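PDB 5F7V: Lmo0181 protein from Listeria monocytogenes serovar 1/2a, which binds the cyclic glucan cycloalternan as a membrane-anchored lipoprotein and probably hands it to an ABC transporter for uptake. Local coordinates for residues I15-F20 with F298-F303; V177-F182 with D366-E371; E237-F240 with Q244-M247; P332-T337 with N341-F346. One frame throughout, in Å; residues are numbered along the deposited sequence. Where two conformers were deposited one is given.

Contact 1: I15-F20 with F298-F303; sequences ITYYQF and FKFASF. With GLC (alpha-D-glucopyranose), chain B.
Phe300 of helix 294-306 meets the ring of Tyr17 on strand 13-19 in a T-shaped stack. The phenylalanine brings its edge to the tyrosine face, the centroids 4.9 Å apart and the planes at 62°. CE2 does most of the touching: it sits over the tyrosine toward the rim, with Phe300 CE2 3.5 Å from Tyr17 CG. The phenylalanine can reach that far because its CG stands trans to the backbone N (chi1 179°), which sends the ring outward from the helix to the strand.

The aliphatic part lies two residues earlier on the strand. Ile15 and Tyr17 both face the helix, and Ile15 CD1 packs 3.7 Å from Phe300 CB, so that one phenylalanine meets two strand side chains, through its CB and its ring edge. This is a helix laid on the parallel part of a sheet, in the lobe of a periplasmic-binding-protein fold that holds the N-terminal strand; strands 43-49 and 71-75 flank 13-19, and Val45 of the former also touches Phe300. Phe300 also forms an edge-to-face pair with Phe36.

Polar contact appears where the strand runs out. There the carbonyl O of Phe20 accepts a hydrogen bond of 2.7 Å from O6 of the glucose of chain B, and the Phe20 ring turns its edge to the O4 of that sugar.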
loop_
_atom_site.group_PDB
_atom_site.type_symbol
_atom_site.label_atom_id
_atom_site.label_comp_id
_atom_site.label_asym_id
_atom_site.label_seq_id
_atom_site.Cartn_x
_atom_site.Cartn_y
_atom_site.Cartn_z
ATOM N N ILE A 15 -6.326 11.974 23.949
ATOM C CA ILE A 15 -6.680 10.792 23.173
ATOM C C ILE A 15 -5.417 10.035 22.790
ATOM O O ILE A 15 -4.328 10.599 22.675
ATOM C CB ILE A 15 -7.505 11.116 21.897
ATOM C CG1 ILE A 15 -6.691 11.949 20.886
ATOM C CG2 ILE A 15 -8.838 11.746 22.281
ATOM C CD1 ILE A 15 -7.349 12.102 19.521
ATOM N N THR A 16 -5.566 8.745 22.554
ATOM C CA THR A 16 -4.519 7.924 21.955
ATOM C C THR A 16 -4.785 7.707 20.475
ATOM O O THR A 16 -5.931 7.489 20.087
ATOM C CB THR A 16 -4.411 6.579 22.686
ATOM O OG1 THR A 16 -5.703 5.955 22.724
ATOM C CG2 THR A 16 -3.960 6.794 24.126
ATOM N N TYR A 17 -3.724 7.744 19.685
ATOM C CA TYR A 17 -3.745 7.478 18.234
ATOM C C TYR A 17 -2.685 6.450 17.941
ATOM O O TYR A 17 -1.532 6.683 18.260
ATOM C CB TYR A 17 -3.522 8.768 17.431
ATOM C CG TYR A 17 -3.404 8.529 15.926
ATOM C CD1 TYR A 17 -4.368 7.781 15.254
ATOM C CD2 TYR A 17 -2.329 9.042 15.204
ATOM C CE1 TYR A 17 -4.275 7.554 13.903
ATOM C CE2 TYR A 17 -2.250 8.843 13.842
ATOM C CZ TYR A 17 -3.206 8.088 13.213
ATOM O OH TYR A 17 -3.128 7.805 11.854
ATOM N N TYR A 18 -3.102 5.306 17.411
ATOM C CA TYR A 18 -2.220 4.175 17.082
ATOM C C TYR A 18 -2.075 4.190 15.573
ATOM O O TYR A 18 -3.083 4.333 14.860
ATOM C CB TYR A 18 -2.912 2.938 17.593
ATOM C CG TYR A 18 -2.204 1.677 17.954
ATOM C CD1 TYR A 18 -1.743 1.403 19.233
ATOM C CD2 TYR A 18 -2.091 0.680 16.996
ATOM C CE1 TYR A 18 -1.140 0.198 19.536
ATOM C CE2 TYR A 18 -1.485 -0.530 17.254
ATOM C CZ TYR A 18 -1.010 -0.780 18.531
ATOM O OH TYR A 18 -0.431 -2.030 18.666
ATOM N N GLN A 19 -0.850 4.122 15.057
ATOM C CA GLN A 19 -0.660 4.202 13.590
ATOM C C GLN A 19 0.605 3.494 13.125
ATOM O O GLN A 19 1.459 3.131 13.934
ATOM C CB GLN A 19 -0.680 5.671 13.159
ATOM C CG GLN A 19 0.563 6.469 13.556
ATOM C CD GLN A 19 1.636 6.429 12.479
ATOM O OE1 GLN A 19 1.368 6.722 11.315
ATOM N NE2 GLN A 19 2.855 6.106 12.883
ATOM N N PHE A 20 0.693 3.322 11.816
ATOM C CA PHE A 20 1.821 2.700 11.141
ATOM C C PHE A 20 2.428 3.489 10.012
ATOM O O PHE A 20 3.581 3.273 9.722
ATOM C CB PHE A 20 1.466 1.307 10.579
ATOM C CG PHE A 20 0.371 1.353 9.554
ATOM C CD1 PHE A 20 0.638 1.624 8.209
ATOM C CD2 PHE A 20 -0.933 1.178 9.943
ATOM C CE1 PHE A 20 -0.425 1.742 7.317
ATOM C CE2 PHE A 20 -1.972 1.251 9.058
ATOM C CZ PHE A 20 -1.728 1.547 7.732
ATOM N N PHE A 298 -12.763 11.900 16.757
ATOM C CA PHE A 298 -13.291 12.304 15.486
ATOM C C PHE A 298 -12.699 13.602 14.982
ATOM O O PHE A 298 -12.380 13.732 13.796
ATOM C CB PHE A 298 -14.824 12.397 15.511
ATOM C CG PHE A 298 -15.358 12.879 14.203
ATOM C CD1 PHE A 298 -15.405 12.014 13.114
ATOM C CD2 PHE A 298 -15.684 14.204 14.017
ATOM C CE1 PHE A 298 -15.817 12.482 11.872
ATOM C CE2 PHE A 298 -16.115 14.649 12.787
ATOM C CZ PHE A 298 -16.203 13.780 11.709
ATOM N N LYS A 299 -12.513 14.568 15.880
ATOM C CA LYS A 299 -11.932 15.842 15.436
ATOM C C LYS A 299 -10.514 15.616 14.906
ATOM O O LYS A 299 -10.098 16.211 13.911
ATOM C CB LYS A 299 -11.897 16.858 16.554
ATOM C CG LYS A 299 -13.248 17.472 16.838
ATOM C CD LYS A 299 -13.082 18.417 18.013
ATOM C CE LYS A 299 -14.371 19.024 18.430
ATOM N NZ LYS A 299 -14.989 19.749 17.305
ATOM N N PHE A 300 -9.751 14.764 15.572
ATOM C CA PHE A 300 -8.421 14.446 15.083
ATOM C C PHE A 300 -8.504 13.690 13.744
ATOM O O PHE A 300 -7.756 14.028 12.802
ATOM C CB PHE A 300 -7.671 13.606 16.117
ATOM C CG PHE A 300 -6.290 13.225 15.648
ATOM C CD1 PHE A 300 -5.331 14.211 15.489
ATOM C CD2 PHE A 300 -5.991 11.918 15.258
ATOM C CE1 PHE A 300 -4.064 13.885 15.016
ATOM C CE2 PHE A 300 -4.737 11.597 14.818
ATOM C CZ PHE A 300 -3.779 12.571 14.680
ATOM N N ALA A 301 -9.382 12.691 13.612
ATOM C CA ALA A 301 -9.554 11.999 12.346
ATOM C C ALA A 301 -9.935 12.922 11.214
ATOM O O ALA A 301 -9.435 12.794 10.084
ATOM C CB ALA A 301 -10.570 10.857 12.483
ATOM N N SER A 302 -10.853 13.846 11.499
ATOM C CA SER A 302 -11.317 14.806 10.517
ATOM C C SER A 302 -10.188 15.744 10.100
ATOM O O SER A 302 -10.018 16.042 8.918
ATOM C CB SER A 302 -12.531 15.566 11.058
ATOM O OG SER A 302 -12.985 16.473 10.055
ATOM N N PHE A 303 -9.421 16.242 11.065
ATOM C CA PHE A 303 -8.239 17.060 10.792
ATOM C C PHE A 303 -7.273 16.341 9.848
ATOM O O PHE A 303 -6.809 16.871 8.841
ATOM C CB PHE A 303 -7.546 17.434 12.132
ATOM C CG PHE A 303 -6.224 18.132 11.984
ATOM C CD1 PHE A 303 -5.049 17.400 11.874
ATOM C CD2 PHE A 303 -6.147 19.521 11.973
ATOM C CE1 PHE A 303 -3.823 18.051 11.733
ATOM C CE2 PHE A 303 -4.905 20.148 11.846
ATOM C CZ PHE A 303 -3.748 19.412 11.733
HETATM C C1 GLC B . 5.234 -0.484 4.521
HETATM C C2 GLC B . 3.789 -0.463 4.060
HETATM C C3 GLC B . 3.266 0.953 3.889
HETATM C C4 GLC B . 3.462 1.695 5.195
HETATM C C5 GLC B . 4.962 1.700 5.516
HETATM C C6 GLC B . 5.289 2.487 6.778
HETATM O O2 GLC B . 3.688 -1.188 2.835
HETATM O O3 GLC B . 1.855 0.925 3.685
HETATM O O4 GLC B . 2.914 3.015 5.123
HETATM O O5 GLC B . 5.388 0.344 5.666
HETATM O O6 GLC B . 4.790 1.748 7.892
#

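Contact 2: V177-F182 with D366-E371; sequences VTMNEF and DYTNSE. With GLC (alpha-D-glucopyranose), chain C.
An N-capped helix start at the glycan pocket, that of helix 179-187, is held here against helix 361-376. Asn369 OD1 accepts from Met179 N at 2.7 Å, with an N-H...O angle of 160° and the donor in the carbonyl plane. Thr178 is the N-cap: its OG1 takes Glu181 N at 3.0 Å. Two waters extend the polar seam, one donating to both Val177 O and Asn369 O, the other accepting from Asn180 N and Asn369 ND2. Beside it Met179, whose chain folds at its second and third torsions, lays CE 3.6 Å from Thr368 OG1. On the sugar side Asn180 ND2 gives a 3.0 Å bond to O5 of the chain C glucose, whose O6 donates to Glu181 OE1 at 2.6 Å. Trp361 and Glu77 also bond the Asn180 amide. The first-turn N-H groups of Met179, Asn180 and Glu181 are met by an amide oxygen, a water and a hydroxyl, which probably helps fix the turn that presents Asn180 and Glu181 to the glycan.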
loop_
_atom_site.group_PDB
_atom_site.type_symbol
_atom_site.label_atom_id
_atom_site.label_comp_id
_atom_site.label_asym_id
_atom_site.label_seq_id
_atom_site.Cartn_x
_atom_site.Cartn_y
_atom_site.Cartn_z
ATOM N N VAL A 177 6.454 -11.092 -4.245
ATOM C CA VAL A 177 5.667 -12.250 -4.665
ATOM C C VAL A 177 4.760 -12.611 -3.490
ATOM O O VAL A 177 5.047 -13.520 -2.730
ATOM C CB VAL A 177 6.518 -13.427 -5.169
ATOM C CG1 VAL A 177 5.611 -14.448 -5.831
ATOM C CG2 VAL A 177 7.531 -12.896 -6.174
ATOM N N THR A 178 3.689 -11.840 -3.366
ATOM C CA THR A 178 2.788 -11.858 -2.231
ATOM C C THR A 178 1.355 -11.768 -2.741
ATOM O O THR A 178 1.133 -11.402 -3.891
ATOM C CB THR A 178 3.037 -10.653 -1.297
ATOM O OG1 THR A 178 2.746 -9.470 -2.072
ATOM C CG2 THR A 178 4.435 -10.654 -0.726
ATOM N N MET A 179 0.392 -12.094 -1.883
ATOM C CA MET A 179 -1.010 -11.911 -2.242
ATOM C C MET A 179 -1.292 -10.472 -2.626
ATOM O O MET A 179 -2.031 -10.220 -3.581
ATOM C CB MET A 179 -1.914 -12.386 -1.087
ATOM C CG MET A 179 -3.379 -12.129 -1.378
ATOM S SD MET A 179 -4.032 -13.129 -2.751
ATOM C CE MET A 179 -4.923 -14.337 -1.802
ATOM N N ASN A 180 -0.743 -9.511 -1.883
ATOM C CA ASN A 180 -1.049 -8.103 -2.184
ATOM C C ASN A 180 -0.522 -7.708 -3.539
ATOM O O ASN A 180 -1.207 -7.006 -4.292
ATOM C CB ASN A 180 -0.475 -7.162 -1.129
ATOM C CG ASN A 180 -1.529 -6.380 -0.394
ATOM O OD1 ASN A 180 -2.609 -6.903 -0.067
ATOM N ND2 ASN A 180 -1.230 -5.116 -0.135
ATOM N N GLU A 181 0.658 -8.206 -3.898
ATOM C CA GLU A 181 1.182 -7.874 -5.227
ATOM C C GLU A 181 0.412 -8.628 -6.304
ATOM O O GLU A 181 0.196 -8.152 -7.417
ATOM C CB GLU A 181 2.664 -8.208 -5.295
ATOM C CG GLU A 181 3.364 -7.564 -6.484
ATOM C CD GLU A 181 3.591 -6.068 -6.337
ATOM O OE1 GLU A 181 3.346 -5.461 -5.246
ATOM O OE2 GLU A 181 4.074 -5.488 -7.346
ATOM N N PHE A 182 0.030 -9.856 -5.960
ATOM C CA PHE A 182 -0.522 -10.756 -6.984
ATOM C C PHE A 182 -1.890 -10.370 -7.461
ATOM O O PHE A 182 -2.175 -10.633 -8.620
ATOM C CB PHE A 182 -0.562 -12.165 -6.431
ATOM C CG PHE A 182 -0.846 -13.181 -7.503
ATOM C CD1 PHE A 182 0.048 -13.335 -8.559
ATOM C CD2 PHE A 182 -1.985 -13.948 -7.499
ATOM C CE1 PHE A 182 -0.175 -14.235 -9.576
ATOM C CE2 PHE A 182 -2.220 -14.852 -8.516
ATOM C CZ PHE A 182 -1.320 -14.974 -9.554
ATOM N N ASP A 366 -1.712 -14.408 4.539
ATOM C CA ASP A 366 -0.636 -15.109 5.209
ATOM C C ASP A 366 -0.427 -16.499 4.606
ATOM O O ASP A 366 0.722 -16.932 4.391
ATOM C CB ASP A 366 -0.907 -15.224 6.705
ATOM C CG ASP A 366 -0.784 -13.908 7.443
ATOM O OD1 ASP A 366 -0.220 -12.907 6.986
ATOM O OD2 ASP A 366 -1.309 -13.890 8.569
ATOM N N TYR A 367 -1.528 -17.215 4.386
ATOM C CA TYR A 367 -1.395 -18.578 3.824
ATOM C C TYR A 367 -0.795 -18.554 2.422
ATOM O O TYR A 367 0.162 -19.243 2.114
ATOM C CB TYR A 367 -2.749 -19.289 3.799
ATOM C CG TYR A 367 -2.640 -20.672 3.220
ATOM C CD1 TYR A 367 -2.293 -21.750 4.024
ATOM C CD2 TYR A 367 -2.783 -20.915 1.860
ATOM C CE1 TYR A 367 -2.162 -23.030 3.480
ATOM C CE2 TYR A 367 -2.642 -22.170 1.315
ATOM C CZ TYR A 367 -2.311 -23.224 2.118
ATOM O OH TYR A 367 -2.155 -24.500 1.573
ATOM N N THR A 368 -1.345 -17.701 1.573
ATOM C CA THR A 368 -0.890 -17.591 0.200
ATOM C C THR A 368 0.557 -17.149 0.163
ATOM O O THR A 368 1.329 -17.649 -0.658
ATOM C CB THR A 368 -1.771 -16.623 -0.594
ATOM O OG1 THR A 368 -3.065 -17.239 -0.687
ATOM C CG2 THR A 368 -1.290 -16.348 -1.980
ATOM N N ASN A 369 0.942 -16.219 1.036
ATOM C CA ASN A 369 2.317 -15.744 1.045
ATOM C C ASN A 369 3.280 -16.851 1.404
ATOM O O ASN A 369 4.374 -16.941 0.851
ATOM C CB ASN A 369 2.497 -14.553 1.988
ATOM C CG ASN A 369 1.838 -13.310 1.459
ATOM O OD1 ASN A 369 1.541 -13.256 0.280
ATOM N ND2 ASN A 369 1.626 -12.327 2.285
ATOM N N SER A 370 2.872 -17.731 2.313
ATOM C CA SER A 370 3.723 -18.875 2.659
ATOM C C SER A 370 3.857 -19.786 1.421
ATOM O O SER A 370 4.960 -20.248 1.131
ATOM C CB SER A 370 3.129 -19.627 3.849
ATOM O OG SER A 370 3.814 -20.842 4.100
ATOM N N GLU A 371 2.768 -20.044 0.695
ATOM C CA GLU A 371 2.838 -20.882 -0.510
ATOM C C GLU A 371 3.747 -20.253 -1.555
ATOM O O GLU A 371 4.501 -20.955 -2.213
ATOM C CB GLU A 371 1.447 -21.120 -1.084
ATOM C CG GLU A 371 0.598 -22.006 -0.181
ATOM C CD GLU A 371 1.202 -23.359 0.138
ATOM O OE1 GLU A 371 1.515 -24.062 -0.856
ATOM O OE2 GLU A 371 1.442 -23.711 1.317
HETATM C C1 GLC C . 2.002 -3.932 1.001
HETATM C C2 GLC C . 3.480 -4.157 1.291
HETATM C C3 GLC C . 4.310 -3.272 0.360
HETATM C C4 GLC C . 3.945 -3.577 -1.081
HETATM C C5 GLC C . 2.426 -3.538 -1.307
HETATM C C6 GLC C . 1.982 -4.087 -2.665
HETATM O O2 GLC C . 3.782 -3.884 2.670
HETATM O O3 GLC C . 5.685 -3.589 0.618
HETATM O O4 GLC C . 4.522 -2.599 -1.962
HETATM O O5 GLC C . 1.693 -4.293 -0.342
HETATM O O6 GLC C . 2.415 -5.439 -2.775
HETATM O O HOH W 1 5.313 -14.388 -0.149
HETATM O O HOH W 2 0.346 -9.981 0.863
#

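Contact 3: E237-F240 with Q244-M247; sequences EDLF and QIAM. With GLC (alpha-D-glucopyranose), chain D.
Ile245 leans on the end of the short helix 236-241. CB lies 4.1 Å from Phe240 CD1, at the flank of that ring. CG1 passes Leu239 CB, and CD1 ends closest, 3.5 Å from Leu239 CB and near Phe240 N. The chain is extended at chi2 (175°), which carries the terminal methyl along the helix surface. The carbonyl of the same residue meets the same ring: Ile245 O stands 3.2 Å from Phe240 CD1 and takes a hydrogen bond from a water that also donates to Phe240 O.

One residue earlier, Gln244 N donates to Leu239 O at 3.0 Å, tying the chain that leaves the helix back to its end. The amide end of Gln244 is held by Asn242 and by Lys169 O. At the start of 237-240, Glu237 points away to the glycan, OE1 accepting from O3 of the chain D glucose at 2.7 Å and OE2 from its O4 at 2.9 Å. Trp253 gives that sugar a further bond.

This short helix-to-strand connection, where the chain leaves helix 236-241 and swings roughly crosswise into strand 245-251, belongs to a solute-binding-protein lobe and offers a carboxylate gripping two neighbouring sugar hydroxyls.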
loop_
_atom_site.group_PDB
_atom_site.type_symbol
_atom_site.label_atom_id
_atom_site.label_comp_id
_atom_site.label_asym_id
_atom_site.label_seq_id
_atom_site.Cartn_x
_atom_site.Cartn_y
_atom_site.Cartn_z
ATOM N N GLU A 237 14.165 -2.547 -0.462
ATOM C CA GLU A 237 14.535 -1.135 -0.524
ATOM C C GLU A 237 15.951 -0.893 0.040
ATOM O O GLU A 237 16.633 0.038 -0.379
ATOM C CB GLU A 237 13.498 -0.277 0.199
ATOM C CG GLU A 237 13.232 -0.659 1.615
ATOM C CD GLU A 237 12.070 -1.654 1.770
ATOM O OE1 GLU A 237 11.693 -2.493 0.888
ATOM O OE2 GLU A 237 11.464 -1.552 2.879
ATOM N N ASP A 238 16.427 -1.758 0.935
ATOM C CA ASP A 238 17.800 -1.623 1.448
ATOM C C ASP A 238 18.810 -1.984 0.361
ATOM O O ASP A 238 19.806 -1.288 0.129
ATOM C CB ASP A 238 18.059 -2.523 2.658
ATOM C CG ASP A 238 17.038 -2.391 3.760
ATOM O OD1 ASP A 238 16.560 -1.265 3.957
ATOM O OD2 ASP A 238 16.738 -3.390 4.449
ATOM N N LEU A 239 18.531 -3.069 -0.360
ATOM C CA LEU A 239 19.393 -3.414 -1.517
ATOM C C LEU A 239 19.365 -2.328 -2.585
ATOM O O LEU A 239 20.347 -1.940 -3.216
ATOM C CB LEU A 239 19.031 -4.763 -2.101
ATOM C CG LEU A 239 19.624 -5.990 -1.387
ATOM C CD1 LEU A 239 19.194 -6.138 0.064
ATOM C CD2 LEU A 239 19.357 -7.258 -2.203
ATOM N N PHE A 240 18.175 -1.780 -2.810
ATOM C CA PHE A 240 18.058 -0.650 -3.758
ATOM C C PHE A 240 18.899 0.556 -3.346
ATOM O O PHE A 240 19.647 1.116 -4.169
ATOM C CB PHE A 240 16.577 -0.264 -3.940
ATOM C CG PHE A 240 16.348 0.822 -4.970
ATOM C CD1 PHE A 240 16.364 0.498 -6.325
ATOM C CD2 PHE A 240 16.149 2.152 -4.610
ATOM C CE1 PHE A 240 16.158 1.458 -7.280
ATOM C CE2 PHE A 240 15.940 3.120 -5.601
ATOM C CZ PHE A 240 15.941 2.762 -6.919
ATOM N N GLN A 244 22.099 -2.078 -5.589
ATOM C CA GLN A 244 22.101 -3.472 -6.036
ATOM C C GLN A 244 20.849 -3.860 -6.846
ATOM O O GLN A 244 20.734 -5.040 -7.192
ATOM C CB GLN A 244 22.209 -4.417 -4.847
ATOM C CG GLN A 244 23.539 -4.329 -4.115
ATOM C CD GLN A 244 23.555 -5.304 -2.971
ATOM O OE1 GLN A 244 23.366 -4.912 -1.799
ATOM N NE2 GLN A 244 23.714 -6.553 -3.299
ATOM N N ILE A 245 19.884 -2.963 -7.086
ATOM C CA ILE A 245 18.647 -3.287 -7.802
ATOM C C ILE A 245 18.371 -2.202 -8.847
ATOM O O ILE A 245 18.210 -1.034 -8.511
ATOM C CB ILE A 245 17.484 -3.464 -6.810
ATOM C CG1 ILE A 245 17.702 -4.621 -5.832
ATOM C CG2 ILE A 245 16.175 -3.603 -7.571
ATOM C CD1 ILE A 245 16.675 -4.808 -4.743
ATOM N N ALA A 246 18.285 -2.578 -10.116
ATOM C CA ALA A 246 18.021 -1.572 -11.137
ATOM C C ALA A 246 16.578 -1.100 -11.180
ATOM O O ALA A 246 16.346 0.083 -11.430
ATOM C CB ALA A 246 18.431 -2.101 -12.504
ATOM N N MET A 247 15.613 -1.986 -10.922
ATOM C CA MET A 247 14.163 -1.664 -10.989
ATOM C C MET A 247 13.513 -2.254 -9.747
ATOM O O MET A 247 13.644 -3.438 -9.483
ATOM C CB MET A 247 13.475 -2.244 -12.229
ATOM C CG MET A 247 13.881 -1.590 -13.518
ATOM S SD MET A 247 13.152 -2.362 -14.956
ATOM C CE MET A 247 14.200 -3.805 -15.227
HETATM C C1 GLC D . 6.626 -2.590 0.210
HETATM C C2 GLC D . 7.943 -3.334 0.079
HETATM C C3 GLC D . 8.512 -3.735 1.417
HETATM C C4 GLC D . 8.525 -2.568 2.388
HETATM C C5 GLC D . 7.149 -1.942 2.483
HETATM C C6 GLC D . 7.275 -0.660 3.289
HETATM O O2 GLC D . 7.815 -4.472 -0.782
HETATM O O3 GLC D . 9.778 -4.370 1.347
HETATM O O4 GLC D . 9.006 -2.976 3.663
HETATM O O5 GLC D . 6.725 -1.529 1.185
HETATM O O6 GLC D . 6.030 0.029 3.451
HETATM O O HOH W 3 20.010 0.366 -6.868
#

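Contact 4: P332-T337 with N341-F346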
loop_
_atom_site.group_PDB
_atom_site.type_symbol
_atom_site.label_atom_id
_atom_site.label_comp_id
_atom_site.label_asym_id
_atom_site.label_seq_id
_atom_site.Cartn_x
_atom_site.Cartn_y
_atom_site.Cartn_z
ATOM N N PRO A 332 2.871 21.387 -5.437
ATOM C CA PRO A 332 4.247 21.179 -4.971
ATOM C C PRO A 332 4.686 19.720 -5.100
ATOM O O PRO A 332 5.876 19.465 -5.302
ATOM C CB PRO A 332 4.212 21.686 -3.516
ATOM C CG PRO A 332 3.089 22.665 -3.480
ATOM C CD PRO A 332 2.057 22.076 -4.408
ATOM N N TYR A 333 3.773 18.755 -5.002
ATOM C CA TYR A 333 4.139 17.352 -5.222
ATOM C C TYR A 333 4.556 17.075 -6.646
ATOM O O TYR A 333 5.466 16.283 -6.885
ATOM C CB TYR A 333 2.963 16.451 -4.830
ATOM C CG TYR A 333 3.274 14.983 -4.798
ATOM C CD1 TYR A 333 3.228 14.196 -5.941
ATOM C CD2 TYR A 333 3.639 14.352 -3.616
ATOM C CE1 TYR A 333 3.506 12.849 -5.900
ATOM C CE2 TYR A 333 3.937 13.001 -3.561
ATOM C CZ TYR A 333 3.866 12.250 -4.705
ATOM O OH TYR A 333 4.148 10.917 -4.686
ATOM N N LEU A 334 3.883 17.695 -7.595
ATOM C CA LEU A 334 4.247 17.539 -9.013
ATOM C C LEU A 334 5.593 18.224 -9.303
ATOM O O LEU A 334 6.351 17.754 -10.166
ATOM C CB LEU A 334 3.166 18.143 -9.910
ATOM C CG LEU A 334 1.890 17.331 -10.054
ATOM C CD1 LEU A 334 0.872 18.201 -10.769
ATOM C CD2 LEU A 334 2.219 16.029 -10.788
ATOM N N ASP A 335 5.921 19.283 -8.569
ATOM C CA ASP A 335 7.132 20.041 -8.836
ATOM C C ASP A 335 8.340 19.541 -8.066
ATOM O O ASP A 335 9.485 19.909 -8.358
ATOM C CB ASP A 335 6.896 21.522 -8.502
ATOM C CG ASP A 335 5.909 22.202 -9.458
ATOM O OD1 ASP A 335 5.672 21.681 -10.566
ATOM O OD2 ASP A 335 5.374 23.265 -9.117
ATOM N N ALA A 336 8.092 18.703 -7.075
ATOM C CA ALA A 336 9.157 18.170 -6.239
ATOM C C ALA A 336 9.957 17.090 -6.960
ATOM O O ALA A 336 9.473 16.367 -7.835
ATOM C CB ALA A 336 8.540 17.581 -4.973
ATOM N N THR A 337 11.230 17.029 -6.615
ATOM C CA THR A 337 12.141 16.039 -7.223
ATOM C C THR A 337 13.260 15.694 -6.222
ATOM O O THR A 337 13.644 16.599 -5.464
ATOM C CB THR A 337 12.708 16.547 -8.563
ATOM O OG1 THR A 337 13.545 15.541 -9.166
ATOM C CG2 THR A 337 13.503 17.850 -8.453
ATOM N N ASN A 341 9.633 12.216 -12.581
ATOM C CA ASN A 341 8.400 11.848 -13.296
ATOM C C ASN A 341 7.235 11.618 -12.350
ATOM O O ASN A 341 6.632 10.554 -12.332
ATOM C CB ASN A 341 8.673 10.626 -14.147
ATOM C CG ASN A 341 7.539 10.322 -15.093
ATOM O OD1 ASN A 341 6.777 11.221 -15.469
ATOM N ND2 ASN A 341 7.400 9.062 -15.485
ATOM N N ARG A 342 6.929 12.653 -11.560
ATOM C CA ARG A 342 5.814 12.639 -10.632
ATOM C C ARG A 342 4.485 12.345 -11.348
ATOM O O ARG A 342 3.601 11.710 -10.753
ATOM C CB ARG A 342 5.741 13.984 -9.887
ATOM C CG ARG A 342 6.935 14.361 -9.012
ATOM C CD ARG A 342 7.042 13.424 -7.852
ATOM N NE ARG A 342 8.158 13.694 -6.938
ATOM C CZ ARG A 342 8.052 14.059 -5.668
ATOM N NH1 ARG A 342 6.861 14.259 -5.132
ATOM N NH2 ARG A 342 9.150 14.143 -4.925
ATOM N N GLU A 343 4.373 12.735 -12.623
ATOM C CA GLU A 343 3.134 12.448 -13.357
ATOM C C GLU A 343 2.850 10.963 -13.455
ATOM O O GLU A 343 1.673 10.614 -13.551
ATOM C CB GLU A 343 3.064 13.130 -14.725
ATOM C CG GLU A 343 2.829 14.614 -14.697
ATOM C CD GLU A 343 1.436 15.124 -14.316
ATOM O OE1 GLU A 343 0.529 14.354 -13.895
ATOM O OE2 GLU A 343 1.277 16.370 -14.456
ATOM N N ALA A 344 3.855 10.092 -13.393
ATOM C CA ALA A 344 3.578 8.656 -13.421
ATOM C C ALA A 344 2.665 8.231 -12.285
ATOM O O ALA A 344 1.888 7.289 -12.440
ATOM C CB ALA A 344 4.857 7.832 -13.347
ATOM N N VAL A 345 2.733 8.892 -11.129
ATOM C CA VAL A 345 1.890 8.543 -9.994
ATOM C C VAL A 345 0.423 8.758 -10.365
ATOM O O VAL A 345 -0.428 7.921 -10.068
ATOM C CB VAL A 345 2.304 9.397 -8.768
ATOM C CG1 VAL A 345 1.356 9.148 -7.606
ATOM C CG2 VAL A 345 3.755 9.169 -8.337
ATOM N N PHE A 346 0.136 9.895 -10.988
ATOM C CA PHE A 346 -1.243 10.208 -11.362
ATOM C C PHE A 346 -1.666 9.456 -12.610
ATOM O O PHE A 346 -2.815 9.019 -12.684
ATOM C CB PHE A 346 -1.396 11.734 -11.489
ATOM C CG PHE A 346 -1.072 12.406 -10.206
ATOM C CD1 PHE A 346 -1.996 12.456 -9.191
ATOM C CD2 PHE A 346 0.200 12.906 -10.004
ATOM C CE1 PHE A 346 -1.640 13.044 -7.974
ATOM C CE2 PHE A 346 0.566 13.474 -8.797
ATOM C CZ PHE A 346 -0.372 13.555 -7.800
#
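Arg342 stands its guanidinium on the face of the Tyr333 ring in a cation-pi contact that closes the helix-loop-helix turn between helices 327-335 and 343-347. CZ is 4.6 Å from the ring centroid and 6° off the normal. NH1 leads, over the middle of the ring, because the planes stand 72° apart: the group is nearly upright on the face. Ala336 CB covers one face of the guanidinium, 3.5 Å from Arg342 NH2.

Next to this polar end comes an apolar cluster. Leu334 CD2 touches Phe346 CE2 at 3.6 Å and the carboxylate carbon of Glu343, while Phe346 CE2, at the edge of its ring, lies 4.0 Å from Tyr333 CD1. Val345 CG2 lies at the rim of the tyrosine, near its hydroxyl.

Further out, the arginine is positioned by oxygens beyond both segments. NE bonds Pro339 O and NH2 bonds Pro338 O, both in the loop between the segments, while Asn318 OD1, from elsewhere in the chain, holds NH1. Leu321, Ile252 and Phe255 back Tyr333 and Val345. Chi1 sets Arg342 CG 3.2 Å from Tyr333 O, and the bend at chi2 (-66°) keeps Arg342 CD 3.4 Å from the same oxygen.

Contacts 1 and 3 are buried, whereas contacts 2 and 4 are partly buried and 4 alone includes exposed residues among those that touch. Contacts 1 and 3 reach the same large sheet from opposite sides of the chain's centre, their own centres about 34 Å apart. Contacts 1, 2 and 3 each supply pocket residues to a different glucose unit, through a backbone carbonyl, an amide with a carboxylate, and a carboxylate respectively; contact 4 supplies none. Long-range pairing in contacts 1 and 2 joins distant parts of the sequence, by rings in one and by hydrogen bonds and water in the other, while contacts 3 and 4 close short local turns.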